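Local coordinates for glycerol trinitrate reductase (Agrobacterium tumefaciens, PDB 5EPD), which probably reduces glycerol trinitrate as a flavin (FMN)-dependent oxidoreductase of the Old Yellow Enzyme family, captured here without its cofactor, at residues A[46-51]-A[362-367]. Numbering follows the deposited sequence.
Sequences LTRNRA and AKIFGG
Arg48 and Arg50 send their guanidinium groups to two successive backbone carbonyls of 362-367, those of Lys363 and Ile364. Ile364 O accepts two hydrogen bonds of unequal quality: Arg48 NE lies 2.7 Å from it at a nearly straight N-H...O angle of 169°, whereas the bond from Arg50 NH2, 2.8 Å away, is bent to 136° and comes from well above the carbonyl plane. Arg50 NH1 donates to Lys363 O at 2.9 Å, in the carbonyl plane, while Arg48 NH2 reaches that oxygen only weakly. The accepting oxygens lie almost in the guanidinium planes, at their edges. Bends at chi2 and chi3 curl the Arg48 chain, turning NE toward Ile364 O. Outside the pair, Arg48 NH2 also donates a hydrogen bond to Gly371 O and Arg50 NE one to Ser368 O, so each arginine ties further into the chain beyond 367.

In this TIM barrel, 46-51 belongs to the loop after the first barrel strand, 41-43, and 362-367 to the chain following helix 346-352, beyond the eighth strand. Their backbones are joined directly by a nearly straight hydrogen bond from Gly366 N to Arg48 O, 2.9 Å long, and by a CA-H...O contact from Gly366 CA to Asn49 O. One water bridges Asn49 O and Gly367 N.

Around the Phe365 ring the contacts are van der Waals approaches by oxygens. Asn49 OD1 comes to the ring edge, 3.3 Å from Phe365 CD1, with amide and ring planes 62° apart, while Asn49 ND2 hydrogen-bonds to Gln89 O. Thr47 O lies 3.4 Å from Phe365 CD1. Ile364 CG2 sits over one face of that ring and reaches Thr47 O at 3.9 Å.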
ATOM      1  N   LEU A  46      -5.636  -0.325  -3.182  1.00 23.05           N
ATOM      2  CA  LEU A  46      -6.314   0.496  -4.159  1.00 22.75           C
ATOM      3  C   LEU A  46      -7.090   1.629  -3.465  1.00 23.28           C
ATOM      4  O   LEU A  46      -8.044   1.415  -2.684  1.00 24.17           O
ATOM      5  CB  LEU A  46      -7.241  -0.347  -4.996  1.00 23.05           C
ATOM      6  CG  LEU A  46      -6.630  -1.451  -5.854  1.00 23.89           C
ATOM      7  CD1 LEU A  46      -7.661  -2.556  -6.055  1.00 25.25           C
ATOM      8  CD2 LEU A  46      -6.115  -0.960  -7.204  1.00 24.34           C
ATOM      9  N   THR A  47      -6.646   2.841  -3.731  1.00 21.08           N
ATOM     10  CA  THR A  47      -7.329   4.012  -3.261  1.00 22.32           C
ATOM     11  C   THR A  47      -8.702   4.189  -3.924  1.00 24.14           C
ATOM     12  O   THR A  47      -8.815   4.176  -5.180  1.00 25.04           O
ATOM     13  CB  THR A  47      -6.494   5.269  -3.545  1.00 21.57           C
ATOM     14  OG1 THR A  47      -5.209   5.171  -2.903  1.00 19.60           O
ATOM     15  CG2 THR A  47      -7.231   6.481  -3.040  1.00 22.17           C
ATOM     16  N   ARG A  48      -9.726   4.413  -3.082  1.00 25.60           N
ATOM     17  CA  ARG A  48     -11.139   4.614  -3.530  1.00 25.84           C
ATOM     18  C   ARG A  48     -11.804   5.950  -3.102  1.00 24.14           C
ATOM     19  O   ARG A  48     -12.859   6.305  -3.623  1.00 20.90           O
ATOM     20  CB  ARG A  48     -12.020   3.431  -3.059  1.00 27.31           C
ATOM     21  CG  ARG A  48     -11.500   2.034  -3.406  1.00 28.00           C
ATOM     22  CD  ARG A  48     -11.073   1.888  -4.864  1.00 28.51           C
ATOM     23  NE  ARG A  48     -12.169   2.206  -5.775  1.00 29.68           N
ATOM     24  CZ  ARG A  48     -13.071   1.324  -6.193  1.00 32.46           C
ATOM     25  NH1 ARG A  48     -12.999   0.057  -5.788  1.00 32.25           N
ATOM     26  NH2 ARG A  48     -14.051   1.703  -7.026  1.00 34.11           N
ATOM     27  N   ASN A  49     -11.205   6.674  -2.157  1.00 24.63           N
ATOM     28  CA  ASN A  49     -11.698   8.017  -1.751  1.00 25.05           C
ATOM     29  C   ASN A  49     -13.187   8.034  -1.361  1.00 25.93           C
ATOM     30  O   ASN A  49     -13.993   8.829  -1.891  1.00 26.28           O
ATOM     31  CB  ASN A  49     -11.421   9.056  -2.838  1.00 23.79           C
ATOM     32  CG  ASN A  49     -10.030   8.928  -3.435  1.00 24.67           C
ATOM     33  OD1 ASN A  49      -9.858   8.222  -4.437  1.00 25.23           O
ATOM     34  ND2 ASN A  49      -9.031   9.619  -2.849  1.00 22.80           N
ATOM     35  N   ARG A  50     -13.550   7.127  -0.456  1.00 27.87           N
ATOM     36  CA  ARG A  50     -14.941   6.981   0.020  1.00 29.00           C
ATOM     37  C   ARG A  50     -14.992   6.855   1.564  1.00 30.53           C
ATOM     38  O   ARG A  50     -15.858   6.172   2.134  1.00 31.01           O
ATOM     39  CB  ARG A  50     -15.588   5.763  -0.648  1.00 27.14           C
ATOM     40  CG  ARG A  50     -16.016   5.945  -2.099  1.00 25.18           C
ATOM     41  CD  ARG A  50     -16.342   4.562  -2.652  1.00 24.71           C
ATOM     42  NE  ARG A  50     -16.972   4.562  -3.976  1.00 24.47           N
ATOM     43  CZ  ARG A  50     -16.333   4.601  -5.144  1.00 24.31           C
ATOM     44  NH1 ARG A  50     -17.034   4.590  -6.268  1.00 25.65           N
ATOM     45  NH2 ARG A  50     -15.013   4.672  -5.211  1.00 23.24           N
ATOM     46  N   ALA A  51     -14.038   7.488   2.244  1.00 31.29           N
ATOM     47  CA  ALA A  51     -14.055   7.510   3.703  1.00 31.99           C
ATOM     48  C   ALA A  51     -15.046   8.592   4.101  1.00 33.33           C
ATOM     49  O   ALA A  51     -15.263   9.545   3.338  1.00 31.29           O
ATOM     50  CB  ALA A  51     -12.672   7.821   4.263  1.00 30.41           C
ATOM     51  N   ALA A 362     -14.047   5.755 -14.464  1.00 28.40           N
ATOM     52  CA  ALA A 362     -14.610   7.021 -13.972  1.00 29.20           C
ATOM     53  C   ALA A 362     -15.152   6.899 -12.534  1.00 30.62           C
ATOM     54  O   ALA A 362     -15.322   7.919 -11.868  1.00 29.16           O
ATOM     55  CB  ALA A 362     -15.683   7.545 -14.918  1.00 28.10           C
ATOM     56  N   LYS A 363     -15.414   5.666 -12.066  1.00 30.47           N
ATOM     57  CA  LYS A 363     -15.954   5.457 -10.723  1.00 31.96           C
ATOM     58  C   LYS A 363     -14.953   4.872  -9.733  1.00 29.16           C
ATOM     59  O   LYS A 363     -15.339   4.484  -8.627  1.00 30.00           O
ATOM     60  CB  LYS A 363     -17.195   4.546 -10.768  1.00 35.04           C
ATOM     61  CG  LYS A 363     -18.306   5.001 -11.708  1.00 37.65           C
ATOM     62  CD  LYS A 363     -18.955   6.272 -11.209  1.00 40.91           C
ATOM     63  CE  LYS A 363     -20.193   6.619 -12.033  1.00 45.10           C
ATOM     64  NZ  LYS A 363     -21.225   5.540 -12.008  1.00 42.52           N
ATOM     65  N   ILE A 364     -13.685   4.792 -10.097  1.00 27.56           N
ATOM     66  CA  ILE A 364     -12.697   4.245  -9.156  1.00 27.83           C
ATOM     67  C   ILE A 364     -12.574   5.135  -7.908  1.00 27.88           C
ATOM     68  O   ILE A 364     -12.660   4.632  -6.775  1.00 27.05           O
ATOM     69  CB  ILE A 364     -11.300   4.014  -9.811  1.00 28.87           C
ATOM     70  CG1 ILE A 364     -11.391   2.892 -10.856  1.00 29.81           C
ATOM     71  CG2 ILE A 364     -10.223   3.677  -8.754  1.00 28.04           C
ATOM     72  CD1 ILE A 364     -10.132   2.749 -11.691  1.00 30.59           C
ATOM     73  N   PHE A 365     -12.384   6.439  -8.142  1.00 26.24           N
ATOM     74  CA  PHE A 365     -12.047   7.417  -7.109  1.00 27.23           C
ATOM     75  C   PHE A 365     -13.255   8.298  -6.808  1.00 29.18           C
ATOM     76  O   PHE A 365     -13.716   9.060  -7.684  1.00 28.77           O
ATOM     77  CB  PHE A 365     -10.878   8.341  -7.573  1.00 26.69           C
ATOM     78  CG  PHE A 365      -9.687   7.599  -8.110  1.00 26.58           C
ATOM     79  CD1 PHE A 365      -8.837   6.902  -7.257  1.00 26.73           C
ATOM     80  CD2 PHE A 365      -9.433   7.565  -9.486  1.00 27.06           C
ATOM     81  CE1 PHE A 365      -7.755   6.181  -7.768  1.00 28.61           C
ATOM     82  CE2 PHE A 365      -8.359   6.849  -9.998  1.00 27.43           C
ATOM     83  CZ  PHE A 365      -7.511   6.162  -9.145  1.00 27.93           C
ATOM     84  N   GLY A 366     -13.750   8.209  -5.568  1.00 30.00           N
ATOM     85  CA  GLY A 366     -14.874   9.020  -5.102  1.00 27.15           C
ATOM     86  C   GLY A 366     -16.197   8.382  -5.453  1.00 27.11           C
ATOM     87  O   GLY A 366     -16.245   7.325  -6.094  1.00 24.63           O
ATOM     88  N   GLY A 367     -17.270   9.024  -5.010  1.00 26.87           N
ATOM     89  CA  GLY A 367     -18.623   8.574  -5.330  1.00 29.43           C
ATOM     90  C   GLY A 367     -19.297   7.593  -4.369  1.00 30.27           C
ATOM     91  O   GLY A 367     -19.059   7.576  -3.154  1.00 29.48           O
TER
HETATM   92  O   HOH W   1     -16.701  10.279  -2.654  1.00 50.75           O